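Local coordinates for protein geranyltranstransferase (Stenotrophomonas maltophilia, PDB 7LBJ) that probably condenses isopentenyl diphosphate with allylic diphosphates to build prenyl chains, using magnesium, at residues 41-46 with 107-112; 46-51 with 81-86; 174-179 with 252-257. One frame throughout, in Å; residues are numbered along the deposited sequence.

Interactions 1 and 2 are neighbours, their centres 11 Å apart; they share Tyr46, the last residue of helix 38-46, and touch through a probable hydrogen bond between Thr109 OG1 and Ser47 OG. Interaction 2 is nested inside the loop that interaction 1 closes: the chain leaves Tyr46, reaches helix 75-92, and comes back to helix 38-46 through the short helix 109-112. Interaction 3 follows later in the chain, joining the starts of helices 176-201 and 254-258. Its centre lies 33 Å from interaction 1 and 29 Å from interaction 2, across the chain's centre from the latter. Interactions 1 and 2 thus hold one region of a mainly helical polyprenyl synthase fold and interaction 3 a distant one, each locally.

Interaction 1: 41-46 with 107-112; sequences HQAMRY and PTTHVA. With EDO (1,2-ethanediol), chain D.
Tyr46, at the end of helix 38-46, reaches across to the turn that starts helix 109-112 and meets Pro107, Thr109 and Ala112. Its CG stands anti to the backbone N (chi1 -177°), which extends the ring away from its own helix. The phenol donates a very short hydrogen bond, 2.5 Å from Tyr46 OH to Pro107 O, and this carbonyl oxygen lies close to the plane of the ring, at its edge. The proline ring itself sits beside the hydroxyl, with Pro107 CD 3.6 Å from Tyr46 OH. Further along the same edge, Tyr46 CD2 comes within 3.7 Å of Thr109 OG1. The methyl of Ala112 approaches obliquely and makes an off-centre CH-pi contact, 4.1 Å from Ala112 CB to the centroid of the Tyr46 ring.

Thr109 uses its two branches differently. Its methyl packs against the helix one turn before Tyr46, with Thr109 CG2 4.0 Å from Ala43 CB, whereas OG1 is hydrogen-bonded to Ser47 OG, whose hydroxyl also bonds Ala43 O. On the other side of the short helix, an ethanediol, probably from the crystallisation liquor, donates from O2 to His110 O at 2.6 Å. Thr108 faces away and bonds Asp100 O, which anchors the turn to the chain that follows the first aspartate-rich motif. The chemistry is therefore that of a tyrosine spanning the gap between two helices: the Ala112 methyl packs obliquely on the ring, oxygens lie at its edge, and the hydroxyl is tied to a backbone carbonyl at the 107-109 turn, which limits where the ring can lie.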
loop_
_atom_site.group_PDB
_atom_site.type_symbol
_atom_site.label_atom_id
_atom_site.label_comp_id
_atom_site.label_asym_id
_atom_site.label_seq_id
_atom_site.Cartn_x
_atom_site.Cartn_y
_atom_site.Cartn_z
ATOM N N HIS A 41 -6.390 -13.828 -6.617
ATOM C CA HIS A 41 -5.279 -14.567 -6.023
ATOM C C HIS A 41 -4.363 -15.135 -7.088
ATOM O O HIS A 41 -3.142 -15.111 -6.925
ATOM C CB HIS A 41 -5.810 -15.684 -5.136
ATOM C CG HIS A 41 -6.585 -15.176 -3.969
ATOM N ND1 HIS A 41 -7.608 -15.889 -3.378
ATOM C CD2 HIS A 41 -6.495 -14.008 -3.293
ATOM C CE1 HIS A 41 -8.100 -15.190 -2.373
ATOM N NE2 HIS A 41 -7.450 -14.041 -2.306
ATOM N N GLN A 42 -4.938 -15.665 -8.174
ATOM C CA GLN A 42 -4.125 -16.191 -9.266
ATOM C C GLN A 42 -3.259 -15.095 -9.861
ATOM O O GLN A 42 -2.076 -15.312 -10.160
ATOM C CB GLN A 42 -5.027 -16.794 -10.347
ATOM C CG GLN A 42 -5.675 -18.092 -9.972
ATOM C CD GLN A 42 -6.797 -18.475 -10.934
ATOM O OE1 GLN A 42 -6.846 -17.993 -12.071
ATOM N NE2 GLN A 42 -7.718 -19.322 -10.470
ATOM N N ALA A 43 -3.833 -13.897 -10.017
ATOM C CA ALA A 43 -3.101 -12.800 -10.637
ATOM C C ALA A 43 -2.009 -12.278 -9.718
ATOM O O ALA A 43 -0.932 -11.892 -10.185
ATOM C CB ALA A 43 -4.068 -11.683 -11.011
ATOM N N MET A 44 -2.279 -12.226 -8.412
ATOM C CA MET A 44 -1.234 -11.860 -7.467
ATOM C C MET A 44 -0.046 -12.815 -7.572
ATOM O O MET A 44 1.114 -12.383 -7.625
ATOM C CB MET A 44 -1.809 -11.853 -6.051
ATOM C CG MET A 44 -2.785 -10.690 -5.793
ATOM S SD MET A 44 -3.684 -10.935 -4.235
ATOM C CE MET A 44 -2.377 -10.673 -3.029
ATOM N N ARG A 45 -0.318 -14.121 -7.613
ATOM C CA ARG A 45 0.764 -15.099 -7.698
ATOM C C ARG A 45 1.472 -15.022 -9.037
ATOM O O ARG A 45 2.704 -15.094 -9.095
ATOM C CB ARG A 45 0.223 -16.510 -7.480
ATOM C CG ARG A 45 -0.184 -16.772 -6.057
ATOM C CD ARG A 45 -0.970 -18.073 -5.905
ATOM N NE ARG A 45 -0.882 -18.444 -4.505
ATOM C CZ ARG A 45 0.088 -19.189 -3.992
ATOM N NH1 ARG A 45 0.905 -19.888 -4.762
ATOM N NH2 ARG A 45 0.233 -19.241 -2.671
ATOM N N TYR A 46 0.702 -14.900 -10.123
ATOM C CA TYR A 46 1.288 -14.769 -11.453
ATOM C C TYR A 46 2.270 -13.612 -11.512
ATOM O O TYR A 46 3.268 -13.669 -12.253
ATOM C CB TYR A 46 0.175 -14.569 -12.478
ATOM C CG TYR A 46 0.611 -14.485 -13.919
ATOM C CD1 TYR A 46 0.858 -15.638 -14.657
ATOM C CD2 TYR A 46 0.750 -13.260 -14.558
ATOM C CE1 TYR A 46 1.242 -15.572 -15.994
ATOM C CE2 TYR A 46 1.147 -13.186 -15.906
ATOM C CZ TYR A 46 1.387 -14.345 -16.616
ATOM O OH TYR A 46 1.772 -14.274 -17.955
ATOM N N PRO A 107 3.137 -13.220 -20.939
ATOM C CA PRO A 107 2.198 -12.095 -20.988
ATOM C C PRO A 107 2.188 -11.334 -19.671
ATOM O O PRO A 107 2.280 -11.925 -18.594
ATOM C CB PRO A 107 0.849 -12.767 -21.263
ATOM C CG PRO A 107 1.204 -14.022 -22.018
ATOM C CD PRO A 107 2.526 -14.476 -21.424
ATOM N N THR A 108 2.087 -10.009 -19.764
ATOM C CA THR A 108 1.956 -9.202 -18.552
ATOM C C THR A 108 0.631 -9.518 -17.856
ATOM O O THR A 108 -0.266 -10.137 -18.424
ATOM C CB THR A 108 2.071 -7.717 -18.885
ATOM O OG1 THR A 108 1.170 -7.407 -19.951
ATOM C CG2 THR A 108 3.504 -7.382 -19.333
ATOM N N THR A 109 0.496 -9.071 -16.602
ATOM C CA THR A 109 -0.633 -9.540 -15.802
ATOM C C THR A 109 -1.974 -9.084 -16.375
ATOM O O THR A 109 -2.953 -9.838 -16.353
ATOM C CB THR A 109 -0.470 -9.081 -14.348
ATOM O OG1 THR A 109 0.744 -9.628 -13.821
ATOM C CG2 THR A 109 -1.657 -9.559 -13.474
ATOM N N HIS A 110 -2.047 -7.857 -16.902
ATOM C CA HIS A 110 -3.317 -7.390 -17.452
ATOM C C HIS A 110 -3.659 -8.070 -18.777
ATOM O O HIS A 110 -4.846 -8.129 -19.138
ATOM C CB HIS A 110 -3.304 -5.862 -17.627
ATOM C CG HIS A 110 -2.368 -5.389 -18.693
ATOM N ND1 HIS A 110 -1.037 -5.125 -18.451
ATOM C CD2 HIS A 110 -2.566 -5.148 -20.012
ATOM C CE1 HIS A 110 -0.456 -4.746 -19.580
ATOM N NE2 HIS A 110 -1.362 -4.749 -20.537
ATOM N N VAL A 111 -2.660 -8.598 -19.497
ATOM C CA VAL A 111 -2.938 -9.410 -20.682
ATOM C C VAL A 111 -3.371 -10.817 -20.280
ATOM O O VAL A 111 -4.338 -11.360 -20.823
ATOM C CB VAL A 111 -1.712 -9.440 -21.618
ATOM C CG1 VAL A 111 -1.991 -10.308 -22.858
ATOM C CG2 VAL A 111 -1.335 -8.046 -22.048
ATOM N N ALA A 112 -2.675 -11.429 -19.317
ATOM C CA ALA A 112 -3.059 -12.762 -18.861
ATOM C C ALA A 112 -4.440 -12.768 -18.224
ATOM O O ALA A 112 -5.167 -13.765 -18.322
ATOM C CB ALA A 112 -2.023 -13.298 -17.871
HETATM C C1 EDO D . -5.457 -6.281 -21.856
HETATM O O1 EDO D . -5.817 -4.896 -21.750
HETATM C C2 EDO D . -6.665 -7.159 -21.542
HETATM O O2 EDO D . -6.246 -8.519 -21.323
#

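Interaction 2: 46-51 with 81-86; sequences YSVLGG and VELIHA
Val48 holds CG2 anti to its backbone N, with CG1 between N and the carbonyl carbon (chi1 75°), and this rotation aims CG2 at the methyl of Ala86 and the CG of Glu82. Glu82 has its own CG anti to N (chi1 -170°) and then bends at chi2 (67°), which turns the chain beyond CG: the methylene meets the valine while the carboxylate turns aside. The contact lies in the mainly helical polyprenyl synthase fold, where the loop after helix 38-46 passes helix 75-92 on its way into the GGKR sequence that begins at Gly51.

Val48 CG2 is the hub. It lies 3.6 Å from Ala86 CB, its closest neighbour across the contact, and 4.1 Å from Glu82 CG. On another flank Leu83 CD2 stands 4.2 Å from Val48 CG2; that leucine also packs on helices 11-29 and 115-134, and the valine thereby joins a buried cluster between these helices. The small Ala86 allows the loop to come close, with 5.8 Å between Val48 CA and Ala86 CA. Arg54, outside the two segments, bridges them: NH1 is salt-bridged to Glu82 OE2 and NH2 hydrogen-bonded to Val48 O. At the other end of the contact, a single water donates to both backbone carbonyls, 2.8 Å from its oxygen to Ser47 O and 2.8 Å to Ala86 O.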
loop_
_atom_site.group_PDB
_atom_site.type_symbol
_atom_site.label_atom_id
_atom_site.label_comp_id
_atom_site.label_asym_id
_atom_site.label_seq_id
_atom_site.Cartn_x
_atom_site.Cartn_y
_atom_site.Cartn_z
ATOM N N TYR A 46 0.702 -14.900 -10.123
ATOM C CA TYR A 46 1.288 -14.769 -11.453
ATOM C C TYR A 46 2.270 -13.612 -11.512
ATOM O O TYR A 46 3.268 -13.669 -12.253
ATOM C CB TYR A 46 0.175 -14.569 -12.478
ATOM C CG TYR A 46 0.611 -14.485 -13.919
ATOM C CD1 TYR A 46 0.858 -15.638 -14.657
ATOM C CD2 TYR A 46 0.750 -13.260 -14.558
ATOM C CE1 TYR A 46 1.242 -15.572 -15.994
ATOM C CE2 TYR A 46 1.147 -13.186 -15.906
ATOM C CZ TYR A 46 1.387 -14.345 -16.616
ATOM O OH TYR A 46 1.772 -14.274 -17.955
ATOM N N SER A 47 1.996 -12.554 -10.749
ATOM C CA SER A 47 2.798 -11.342 -10.769
ATOM C C SER A 47 4.050 -11.417 -9.907
ATOM O O SER A 47 4.868 -10.495 -9.977
ATOM C CB SER A 47 1.948 -10.144 -10.288
ATOM O OG SER A 47 0.779 -10.004 -11.079
ATOM N N VAL A 48 4.223 -12.439 -9.063
ATOM C CA VAL A 48 5.434 -12.413 -8.251
ATOM C C VAL A 48 6.147 -13.763 -8.172
ATOM O O VAL A 48 7.365 -13.799 -7.966
ATOM C CB VAL A 48 5.136 -11.837 -6.849
ATOM C CG1 VAL A 48 4.422 -12.809 -6.018
ATOM C CG2 VAL A 48 6.431 -11.407 -6.167
ATOM N N LEU A 49 5.436 -14.873 -8.386
ATOM C CA LEU A 49 6.100 -16.168 -8.335
ATOM C C LEU A 49 6.734 -16.490 -9.688
ATOM O O LEU A 49 6.442 -15.862 -10.712
ATOM C CB LEU A 49 5.128 -17.292 -7.925
ATOM C CG LEU A 49 4.432 -17.107 -6.555
ATOM C CD1 LEU A 49 3.510 -18.253 -6.191
ATOM C CD2 LEU A 49 5.462 -16.881 -5.456
ATOM N N GLY A 50 7.616 -17.480 -9.677
ATOM C CA GLY A 50 8.229 -17.961 -10.898
ATOM C C GLY A 50 9.656 -17.519 -11.128
ATOM O O GLY A 50 10.097 -17.501 -12.288
ATOM N N GLY A 51 10.388 -17.161 -10.075
ATOM C CA GLY A 51 11.822 -16.959 -10.188
ATOM C C GLY A 51 12.245 -15.540 -10.504
ATOM O O GLY A 51 11.624 -14.588 -10.028
ATOM N N VAL A 81 10.085 -6.263 0.141
ATOM C CA VAL A 81 10.622 -5.414 -0.917
ATOM C C VAL A 81 10.325 -6.013 -2.278
ATOM O O VAL A 81 10.157 -5.267 -3.255
ATOM C CB VAL A 81 12.130 -5.129 -0.731
ATOM C CG1 VAL A 81 12.357 -4.313 0.535
ATOM C CG2 VAL A 81 12.945 -6.431 -0.697
ATOM N N GLU A 82 10.255 -7.350 -2.377
ATOM C CA GLU A 82 9.909 -7.975 -3.653
ATOM C C GLU A 82 8.441 -7.751 -3.992
ATOM O O GLU A 82 8.103 -7.586 -5.172
ATOM C CB GLU A 82 10.234 -9.479 -3.626
ATOM C CG GLU A 82 10.136 -10.197 -4.975
ATOM C CD GLU A 82 11.190 -9.749 -5.990
ATOM O OE1 GLU A 82 12.011 -8.868 -5.669
ATOM O OE2 GLU A 82 11.205 -10.282 -7.122
ATOM N N LEU A 83 7.567 -7.720 -2.966
ATOM C CA LEU A 83 6.147 -7.437 -3.195
ATOM C C LEU A 83 5.920 -5.997 -3.642
ATOM O O LEU A 83 5.079 -5.740 -4.517
ATOM C CB LEU A 83 5.320 -7.748 -1.929
ATOM C CG LEU A 83 5.292 -9.257 -1.649
ATOM C CD1 LEU A 83 4.770 -9.536 -0.250
ATOM C CD2 LEU A 83 4.446 -10.009 -2.690
ATOM N N ILE A 84 6.642 -5.035 -3.060
ATOM C CA ILE A 84 6.519 -3.664 -3.554
ATOM C C ILE A 84 6.996 -3.592 -4.997
ATOM O O ILE A 84 6.334 -3.013 -5.866
ATOM C CB ILE A 84 7.281 -2.683 -2.646
ATOM C CG1 ILE A 84 6.601 -2.618 -1.264
ATOM C CG2 ILE A 84 7.335 -1.283 -3.279
ATOM C CD1 ILE A 84 5.130 -2.180 -1.320
ATOM N N HIS A 85 8.141 -4.215 -5.280
ATOM C CA HIS A 85 8.668 -4.208 -6.641
ATOM C C HIS A 85 7.672 -4.838 -7.612
ATOM O O HIS A 85 7.360 -4.271 -8.671
ATOM C CB HIS A 85 10.007 -4.960 -6.665
ATOM C CG HIS A 85 10.630 -5.063 -8.023
ATOM N ND1 HIS A 85 10.998 -3.958 -8.758
ATOM C CD2 HIS A 85 10.974 -6.143 -8.770
ATOM C CE1 HIS A 85 11.530 -4.351 -9.904
ATOM N NE2 HIS A 85 11.513 -5.672 -9.940
ATOM N N ALA A 86 7.127 -5.998 -7.245
ATOM C CA ALA A 86 6.226 -6.719 -8.134
ATOM C C ALA A 86 4.968 -5.912 -8.419
ATOM O O ALA A 86 4.519 -5.844 -9.570
ATOM C CB ALA A 86 5.854 -8.082 -7.534
HETATM O O HOH W 1 5.288 -7.988 -11.263
#

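Interaction 3: 174-179 with 252-257; sequences QTLAAL and STFPAL
The starts of two helices are laid against each other, with 5.7 Å between Gln174 CA and Ser252 CA in the extended lead-in residues and 6.8 Å between Leu176 CA and Leu257 CA in the first turns of the helices. In the lead-in, Ser252 OG donates to Gln174 O over 3.1 Å. The donor lies in the carbonyl plane on a lone pair, at a C=O···donor angle of 117°.

The apolar half of the contact centres on Leu179. With CG anti to N (chi1 -172°), its CD2 sits almost exactly above the Phe254 ring, 4.0 Å from Leu179 CD2 to the ring centroid, a CH-pi contact over the face. The same methyl touches Leu257 CD1 at 3.8 Å. Leu176 reaches the aromatic ring with CD2, 3.9 Å from Phe254 CD1, and slides past Leu257, which runs in the opposite direction. Phe254 also packs on Leu221 and Val225 of helix 206-233, so Leu179 and Leu176 help enclose a buried ring.

Each helix begins with a threonine N-cap: Thr175 OG1 accepts from Ala178 N, and Thr253 OG1 from Ala256 N. Phe254 N additionally bonds Asp228 OD2, a member of the second aspartate-rich motif. Helix 254-258 is thus tied at its Thr-Phe-Pro start to that motif, beyond the unmodelled residues 235-249; a Thr-Tyr/Phe-Pro sequence is common at this point in trans-prenyl diphosphate synthases.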
loop_
_atom_site.group_PDB
_atom_site.type_symbol
_atom_site.label_atom_id
_atom_site.label_comp_id
_atom_site.label_asym_id
_atom_site.label_seq_id
_atom_site.Cartn_x
_atom_site.Cartn_y
_atom_site.Cartn_z
ATOM N N GLN A 174 14.945 14.740 -20.849
ATOM C CA GLN A 174 15.370 15.126 -19.512
ATOM C C GLN A 174 16.847 15.508 -19.494
ATOM O O GLN A 174 17.655 14.980 -20.263
ATOM C CB GLN A 174 15.116 13.974 -18.532
ATOM C CG GLN A 174 13.646 13.592 -18.433
ATOM C CD GLN A 174 13.416 12.327 -17.633
ATOM O OE1 GLN A 174 13.445 11.219 -18.178
ATOM N NE2 GLN A 174 13.169 12.485 -16.335
ATOM N N THR A 175 17.198 16.441 -18.608
ATOM C CA THR A 175 18.605 16.723 -18.351
ATOM C C THR A 175 19.219 15.605 -17.518
ATOM O O THR A 175 18.509 14.791 -16.915
ATOM C CB THR A 175 18.768 18.040 -17.606
ATOM O OG1 THR A 175 18.187 17.903 -16.293
ATOM C CG2 THR A 175 18.087 19.171 -18.377
ATOM N N LEU A 176 20.557 15.566 -17.484
ATOM C CA LEU A 176 21.245 14.580 -16.645
ATOM C C LEU A 176 20.836 14.697 -15.184
ATOM O O LEU A 176 20.627 13.682 -14.506
ATOM C CB LEU A 176 22.757 14.748 -16.762
ATOM C CG LEU A 176 23.488 13.999 -17.859
ATOM C CD1 LEU A 176 24.846 14.652 -18.040
ATOM C CD2 LEU A 176 23.624 12.526 -17.508
ATOM N N ALA A 177 20.757 15.924 -14.666
ATOM C CA ALA A 177 20.319 16.110 -13.283
ATOM C C ALA A 177 18.938 15.510 -13.060
ATOM O O ALA A 177 18.711 14.790 -12.079
ATOM C CB ALA A 177 20.325 17.594 -12.923
ATOM N N ALA A 178 18.007 15.773 -13.978
ATOM C CA ALA A 178 16.633 15.315 -13.795
ATOM C C ALA A 178 16.520 13.802 -13.949
ATOM O O ALA A 178 15.769 13.149 -13.214
ATOM C CB ALA A 178 15.719 16.026 -14.798
ATOM N N LEU A 179 17.222 13.240 -14.934
ATOM C CA LEU A 179 17.230 11.793 -15.132
ATOM C C LEU A 179 17.756 11.083 -13.894
ATOM O O LEU A 179 17.178 10.085 -13.426
ATOM C CB LEU A 179 18.090 11.467 -16.361
ATOM C CG LEU A 179 18.093 10.037 -16.884
ATOM C CD1 LEU A 179 16.681 9.672 -17.328
ATOM C CD2 LEU A 179 19.089 9.911 -18.036
ATOM N N SER A 252 15.414 10.046 -22.984
ATOM C CA SER A 252 16.706 10.406 -22.407
ATOM C C SER A 252 17.303 9.238 -21.626
ATOM O O SER A 252 16.624 8.615 -20.804
ATOM C CB SER A 252 16.568 11.629 -21.498
ATOM O OG SER A 252 16.530 12.828 -22.258
ATOM N N THR A 253 18.572 8.945 -21.898
ATOM C CA THR A 253 19.303 7.839 -21.296
ATOM C C THR A 253 20.720 8.307 -21.008
ATOM O O THR A 253 21.187 9.313 -21.557
ATOM C CB THR A 253 19.391 6.618 -22.213
ATOM O OG1 THR A 253 20.233 6.936 -23.333
ATOM C CG2 THR A 253 18.016 6.221 -22.723
ATOM N N PHE A 254 21.420 7.544 -20.183
ATOM C CA PHE A 254 22.780 7.961 -19.880
ATOM C C PHE A 254 23.684 7.872 -21.108
ATOM O O PHE A 254 24.481 8.795 -21.320
ATOM C CB PHE A 254 23.326 7.167 -18.686
ATOM C CG PHE A 254 22.651 7.527 -17.387
ATOM C CD1 PHE A 254 22.945 8.724 -16.752
ATOM C CD2 PHE A 254 21.681 6.706 -16.846
ATOM C CE1 PHE A 254 22.314 9.088 -15.577
ATOM C CE2 PHE A 254 21.035 7.062 -15.665
ATOM C CZ PHE A 254 21.357 8.248 -15.026
ATOM N N PRO A 255 23.607 6.838 -21.959
ATOM C CA PRO A 255 24.450 6.882 -23.172
ATOM C C PRO A 255 24.073 8.004 -24.118
ATOM O O PRO A 255 24.953 8.537 -24.804
ATOM C CB PRO A 255 24.231 5.510 -23.823
ATOM C CG PRO A 255 23.775 4.628 -22.686
ATOM C CD PRO A 255 22.959 5.523 -21.800
ATOM N N ALA A 256 22.795 8.387 -24.193
ATOM C CA ALA A 256 22.443 9.463 -25.114
ATOM C C ALA A 256 22.979 10.796 -24.618
ATOM O O ALA A 256 23.451 11.617 -25.411
ATOM C CB ALA A 256 20.929 9.536 -25.311
ATOM N N LEU A 257 22.942 11.014 -23.305
ATOM C CA LEU A 257 23.353 12.295 -22.739
ATOM C C LEU A 257 24.853 12.371 -22.498
ATOM O O LEU A 257 25.427 13.462 -22.542
ATOM C CB LEU A 257 22.610 12.541 -21.429
ATOM C CG LEU A 257 21.142 12.926 -21.553
ATOM C CD1 LEU A 257 20.422 12.698 -20.229
ATOM C CD2 LEU A 257 21.047 14.369 -21.957
#